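Local coordinates for protein putative glucoamylase (Bacteroides uniformis, PDB 4GL3) that probably hydrolyses glycosidic bonds in glucose-containing saccharides, as a putative glucoamylase of the six-hairpin clan, at residues E37-E43 and H103-K108; G60-I64 and R81-I85. One frame throughout, in Å; residues are numbered along the deposited sequence.

Interaction 1: residues E37-E43 and H103-K108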
loop_
_atom_site.group_PDB
_atom_site.type_symbol
_atom_site.label_atom_id
_atom_site.label_comp_id
_atom_site.label_asym_id
_atom_site.label_seq_id
_atom_site.Cartn_x
_atom_site.Cartn_y
_atom_site.Cartn_z
ATOM N N GLU A 37 -12.003 0.206 19.538
ATOM C CA GLU A 37 -12.509 1.553 19.807
ATOM C C GLU A 37 -12.559 2.321 18.505
ATOM O O GLU A 37 -13.406 3.171 18.336
ATOM C CB GLU A 37 -11.615 2.308 20.843
ATOM C CG GLU A 37 -11.446 1.603 22.213
ATOM C CD GLU A 37 -10.478 0.376 22.243
ATOM O OE1 GLU A 37 -9.842 0.007 21.207
ATOM O OE2 GLU A 37 -10.329 -0.214 23.341
ATOM N N SER A 38 -11.658 2.013 17.572
ATOM C CA SER A 38 -11.483 2.845 16.393
ATOM C C SER A 38 -11.690 2.154 15.056
ATOM O O SER A 38 -11.932 2.846 14.074
ATOM C CB SER A 38 -10.072 3.434 16.395
ATOM O OG SER A 38 -9.060 2.420 16.397
ATOM N N GLY A 39 -11.521 0.818 15.004
ATOM C CA GLY A 39 -11.471 0.065 13.739
ATOM C C GLY A 39 -10.141 0.112 13.001
ATOM O O GLY A 39 -9.978 -0.500 11.927
ATOM N N LEU A 40 -9.177 0.824 13.557
ATOM C CA LEU A 40 -7.871 0.943 12.931
ATOM C C LEU A 40 -7.041 -0.334 13.108
ATOM O O LEU A 40 -7.279 -1.156 14.020
ATOM C CB LEU A 40 -7.096 2.171 13.472
ATOM C CG LEU A 40 -7.692 3.569 13.289
ATOM C CD1 LEU A 40 -6.844 4.652 13.992
ATOM C CD2 LEU A 40 -7.885 3.864 11.784
ATOM N N ALA A 41 -6.095 -0.501 12.190
ATOM C CA ALA A 41 -5.235 -1.676 12.129
ATOM C C ALA A 41 -4.010 -1.507 13.008
ATOM O O ALA A 41 -3.409 -0.418 13.088
ATOM C CB ALA A 41 -4.807 -1.923 10.672
ATOM N N HIS A 42 -3.655 -2.568 13.714
ATOM C CA HIS A 42 -2.367 -2.654 14.383
ATOM C C HIS A 42 -1.234 -2.651 13.341
ATOM O O HIS A 42 -1.370 -3.203 12.234
ATOM C CB HIS A 42 -2.234 -3.948 15.186
ATOM C CG HIS A 42 -2.962 -3.958 16.479
ATOM N ND1 HIS A 42 -4.271 -4.377 16.599
ATOM C CD2 HIS A 42 -2.546 -3.657 17.725
ATOM C CE1 HIS A 42 -4.637 -4.289 17.863
ATOM N NE2 HIS A 42 -3.608 -3.855 18.566
ATOM N N GLU A 43 -0.092 -2.075 13.708
ATOM C CA GLU A 43 1.070 -2.106 12.845
ATOM C C GLU A 43 1.531 -3.544 12.646
ATOM O O GLU A 43 1.986 -3.912 11.558
ATOM C CB GLU A 43 2.221 -1.242 13.435
ATOM C CG GLU A 43 3.647 -1.514 12.896
ATOM C CD GLU A 43 4.052 -0.944 11.485
ATOM O OE1 GLU A 43 3.469 0.073 10.897
ATOM O OE2 GLU A 43 5.049 -1.564 10.953
ATOM N N HIS A 103 2.218 8.813 11.409
ATOM C CA HIS A 103 2.430 7.432 10.963
ATOM C C HIS A 103 1.715 6.499 11.966
ATOM O O HIS A 103 0.949 5.630 11.569
ATOM C CB HIS A 103 3.923 7.200 10.853
ATOM C CG HIS A 103 4.343 5.857 10.317
ATOM N ND1 HIS A 103 5.634 5.634 9.850
ATOM C CD2 HIS A 103 3.693 4.671 10.216
ATOM C CE1 HIS A 103 5.737 4.366 9.461
ATOM N NE2 HIS A 103 4.577 3.759 9.681
ATOM N N TRP A 104 2.000 6.674 13.252
ATOM C CA TRP A 104 1.402 5.866 14.315
ATOM C C TRP A 104 0.560 6.733 15.248
ATOM O O TRP A 104 0.935 7.857 15.544
ATOM C CB TRP A 104 2.494 5.213 15.155
ATOM C CG TRP A 104 3.197 4.045 14.520
ATOM C CD1 TRP A 104 2.869 3.416 13.386
ATOM C CD2 TRP A 104 4.334 3.366 15.047
ATOM N NE1 TRP A 104 3.729 2.369 13.152
ATOM C CE2 TRP A 104 4.643 2.321 14.159
ATOM C CE3 TRP A 104 5.122 3.543 16.190
ATOM C CZ2 TRP A 104 5.710 1.438 14.361
ATOM C CZ3 TRP A 104 6.181 2.647 16.414
ATOM C CH2 TRP A 104 6.465 1.615 15.490
HETATM N N MSE A 105 -0.563 6.192 15.695
HETATM C CA MSE A 105 -1.359 6.763 16.779
HETATM C C MSE A 105 -1.900 5.679 17.696
HETATM O O MSE A 105 -1.921 4.461 17.347
HETATM C CB MSE A 105 -2.556 7.594 16.243
HETATM C CG MSE A 105 -3.526 6.855 15.415
HETATM SE SE MSE A 105 -5.170 7.855 15.012
HETATM C CE MSE A 105 -4.355 9.371 14.152
ATOM N N ASN A 106 -2.299 6.105 18.885
ATOM C CA ASN A 106 -2.884 5.194 19.828
ATOM C C ASN A 106 -4.269 4.820 19.296
ATOM O O ASN A 106 -5.086 5.703 19.056
ATOM C CB ASN A 106 -2.925 5.840 21.191
ATOM C CG ASN A 106 -3.477 4.945 22.257
ATOM O OD1 ASN A 106 -4.613 4.458 22.160
ATOM N ND2 ASN A 106 -2.717 4.773 23.324
ATOM N N GLY A 107 -4.519 3.526 19.106
ATOM C CA GLY A 107 -5.780 3.046 18.518
ATOM C C GLY A 107 -7.020 3.156 19.414
ATOM O O GLY A 107 -8.116 2.945 18.965
ATOM N N LYS A 108 -6.820 3.493 20.689
ATOM C CA LYS A 108 -7.904 3.797 21.597
ATOM C C LYS A 108 -8.092 5.317 21.779
ATOM O O LYS A 108 -9.191 5.771 21.745
ATOM C CB LYS A 108 -7.685 3.171 22.982
ATOM C CG LYS A 108 -7.163 1.737 23.007
ATOM C CD LYS A 108 -6.995 1.255 24.460
ATOM C CE LYS A 108 -6.833 -0.260 24.601
ATOM N NZ LYS A 108 -5.821 -0.834 23.665
HETATM O O HOH W 1 -7.246 -1.047 21.252
#
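Residues 37-43, an irregular loop, run roughly against residues 103-108, with end-to-end directions 147° apart, and come closest where Glu37 CA lies 5.4 Å from Lys108 CA. The polar links sit towards the two ends. At one end, Ser38 OG donates to Gly107 O at 2.8 Å, on a lone pair in the carbonyl plane. Its OG sits between the backbone N and the carbonyl carbon (chi1 59°), a position that lets it also accept from Leu40 N at 3.3 Å. This closes an ST turn, so one hydroxyl ties the loop to itself and to Gly107. Next to it, the Glu37 carboxylate crosses the aliphatic part of Lys108 at a slant, with OE2 nearest CG and CE. The charges do not meet directly, as Glu37 OE2 and Lys108 NZ are 4.6 Å apart. A water bridges them, donating to Glu37 OE1 and accepting from Lys108 NZ. Lys108 NZ also has a salt bridge to Glu50. In the middle, Leu40 CD1 touches SE of selenomethionine 105 at 3.8 Å, the two chains crossing at about a right angle beside Phe88. At the other end, Trp104 NE1 gives Glu43 OE1 a nearly straight bond of 3.2 Å (169°). The oxygen lies at the indole edge, in the ring plane, but the N-H reaches it from above the carboxylate plane. Glu43 CG packs near Trp104 CZ2. Replacing Glu43 with an alanine removes this carboxylate and would probably leave Trp104 NE1 without its acceptor and its ring edge less covered. The mixed chemistry, with its water-mediated charge pair, implies that directional polar bonds hold the loop to strand 104-106 and the turn after it more than apolar burial does.

Interaction 2: residues G60-I64 and R81-I85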
loop_
_atom_site.group_PDB
_atom_site.type_symbol
_atom_site.label_atom_id
_atom_site.label_comp_id
_atom_site.label_asym_id
_atom_site.label_seq_id
_atom_site.Cartn_x
_atom_site.Cartn_y
_atom_site.Cartn_z
ATOM N N GLY A 60 -6.611 -1.319 5.229
ATOM C CA GLY A 60 -7.708 -1.949 5.960
ATOM C C GLY A 60 -9.072 -1.466 5.464
ATOM O O GLY A 60 -9.982 -2.260 5.289
ATOM N N VAL A 61 -9.200 -0.162 5.247
ATOM C CA VAL A 61 -10.401 0.427 4.667
ATOM C C VAL A 61 -10.733 -0.243 3.323
ATOM O O VAL A 61 -11.863 -0.622 3.066
ATOM C CB VAL A 61 -10.233 1.951 4.546
ATOM C CG1 VAL A 61 -11.237 2.577 3.558
ATOM C CG2 VAL A 61 -10.340 2.574 5.944
HETATM N N MSE A 62 -9.738 -0.412 2.477
HETATM C CA MSE A 62 -9.943 -1.102 1.211
HETATM C C MSE A 62 -10.284 -2.586 1.419
HETATM O O MSE A 62 -11.132 -3.123 0.706
HETATM C CB MSE A 62 -8.743 -0.929 0.290
HETATM C CG MSE A 62 -8.562 0.534 -0.132
HETATM SE SE MSE A 62 -7.068 0.983 -1.287
HETATM C CE MSE A 62 -5.689 1.524 -0.005
ATOM N N ALA A 63 -9.644 -3.223 2.402
ATOM C CA ALA A 63 -9.950 -4.604 2.771
ATOM C C ALA A 63 -11.402 -4.763 3.216
ATOM O O ALA A 63 -12.057 -5.769 2.892
ATOM C CB ALA A 63 -8.991 -5.111 3.849
ATOM N N ILE A 64 -11.941 -3.781 3.931
ATOM C CA ILE A 64 -13.341 -3.851 4.320
ATOM C C ILE A 64 -14.273 -3.892 3.075
ATOM O O ILE A 64 -15.220 -4.699 3.017
ATOM C CB ILE A 64 -13.746 -2.725 5.267
ATOM C CG1 ILE A 64 -13.080 -2.966 6.624
ATOM C CG2 ILE A 64 -15.268 -2.648 5.424
ATOM C CD1 ILE A 64 -12.985 -1.718 7.474
ATOM N N ARG A 81 -18.699 -0.429 10.609
ATOM C CA ARG A 81 -17.259 -0.333 10.883
ATOM C C ARG A 81 -16.635 0.919 10.228
ATOM O O ARG A 81 -15.875 1.640 10.857
ATOM C CB ARG A 81 -16.527 -1.589 10.388
ATOM C CG ARG A 81 -15.011 -1.654 10.670
ATOM C CD ARG A 81 -14.687 -1.671 12.157
ATOM N NE ARG A 81 -15.251 -2.835 12.835
ATOM C CZ ARG A 81 -14.613 -3.992 13.011
ATOM N NH1 ARG A 81 -13.364 -4.176 12.608
ATOM N NH2 ARG A 81 -15.218 -4.965 13.635
HETATM N N MSE A 82 -16.921 1.136 8.954
HETATM C CA MSE A 82 -16.403 2.272 8.235
HETATM C C MSE A 82 -16.784 3.605 8.919
HETATM O O MSE A 82 -15.941 4.506 9.041
HETATM C CB MSE A 82 -16.917 2.272 6.787
HETATM C CG MSE A 82 -16.284 3.335 5.893
HETATM SE SE MSE A 82 -14.393 3.080 5.572
HETATM C CE MSE A 82 -14.482 1.180 5.186
ATOM N N LEU A 83 -18.028 3.730 9.340
ATOM C CA LEU A 83 -18.462 4.914 10.080
ATOM C C LEU A 83 -17.648 5.077 11.375
ATOM O O LEU A 83 -17.229 6.198 11.674
ATOM C CB LEU A 83 -19.994 4.935 10.347
ATOM C CG LEU A 83 -20.583 6.193 11.043
ATOM C CD1 LEU A 83 -20.199 7.472 10.290
ATOM C CD2 LEU A 83 -22.097 6.091 11.213
ATOM N N LYS A 84 -17.401 3.991 12.114
ATOM C CA LYS A 84 -16.574 4.056 13.308
ATOM C C LYS A 84 -15.159 4.622 12.966
ATOM O O LYS A 84 -14.648 5.500 13.663
ATOM C CB LYS A 84 -16.461 2.690 14.014
ATOM C CG LYS A 84 -15.593 2.665 15.294
ATOM C CD LYS A 84 -15.865 1.437 16.175
ATOM C CE LYS A 84 -15.193 0.211 15.596
ATOM N NZ LYS A 84 -15.446 -1.094 16.322
ATOM N N ILE A 85 -14.565 4.126 11.883
ATOM C CA ILE A 85 -13.261 4.513 11.470
ATOM C C ILE A 85 -13.193 5.985 11.119
ATOM O O ILE A 85 -12.321 6.691 11.634
ATOM C CB ILE A 85 -12.747 3.669 10.271
ATOM C CG1 ILE A 85 -12.430 2.239 10.713
ATOM C CG2 ILE A 85 -11.499 4.293 9.646
ATOM C CD1 ILE A 85 -12.308 1.218 9.555
#
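Val61 and Ile64 of helix 54-69 pack against Arg81, Met82 and Ile85 of helix 75-90. The two helices run almost antiparallel, their short axes 161° apart. At closest approach the axes are 11.1 Å apart, and the side chains fill the space between them. Residue 82 is a selenomethionine, and it makes the main bump on its side. Its chain leaves anti to the backbone N (chi1 -173°), then bends at both chi2 and chi3. The bends turn the end of the chain into the hollow between Val61 and Ile64. There Met82 SE lies 3.8 Å from Val61 CG1, and Met82 CE rests 3.9 Å from Ile64 CG2. The same methyl also lies against Val61 O. Ile64 supplies the bump going the other way. Its end lodges beside Arg81 and abuts the end of Ile85, one helical turn further on. Ile64 CD1 meets Ile85 CD1 tip to tip at 3.7 Å and lies 3.8 Å from Arg81 CG. Val61 CG2 makes a looser contact, 4.2 Å from Ile85 CG2. Arg81 offers just its aliphatic carbon here. Its guanidinium turns to Trp31, with a hydrogen bond from NH1 to the Trp31 carbonyl and a cation-pi contact to the ring. Ala137 of helix 124-140 touches both Val61 and Met82, extending the packing to a third helix. An antiparallel helix pair of this kind is consistent with the helical hairpins of the six-hairpin clan. Across the interface the side chains meet through carbon and selenium alone, so cohesion rests on buried apolar surface and on the fit of the bent Met82 chain with the branched Val61, Ile64 and Ile85.

In the fold
The centres of the two interactions are 12 Å apart, and they touch directly. Ser38 O lies 3.5 Å from Ile85 CG1, and Gly39 O lies 3.7 Å from Ile85 CD1. The loop of interaction 1 therefore packs on helix 75-90, the second helix of interaction 2. Glu37 O also meets Lys84 CD at 3.7 Å. Phe88 of that helix joins them further, touching Ser38, Leu40 and Met105. Two small molecules lie beside interaction 1: a di(hydroxyethyl)ether about 2 Å from the Glu43 side chain and a glycerol about 3 Å from that of His103, nearest atoms, both probably from the crystallisation liquor. Interaction 2 is buried, the Met82 side chain about 11 Å from a di(hydroxyethyl)ether, nearest atoms.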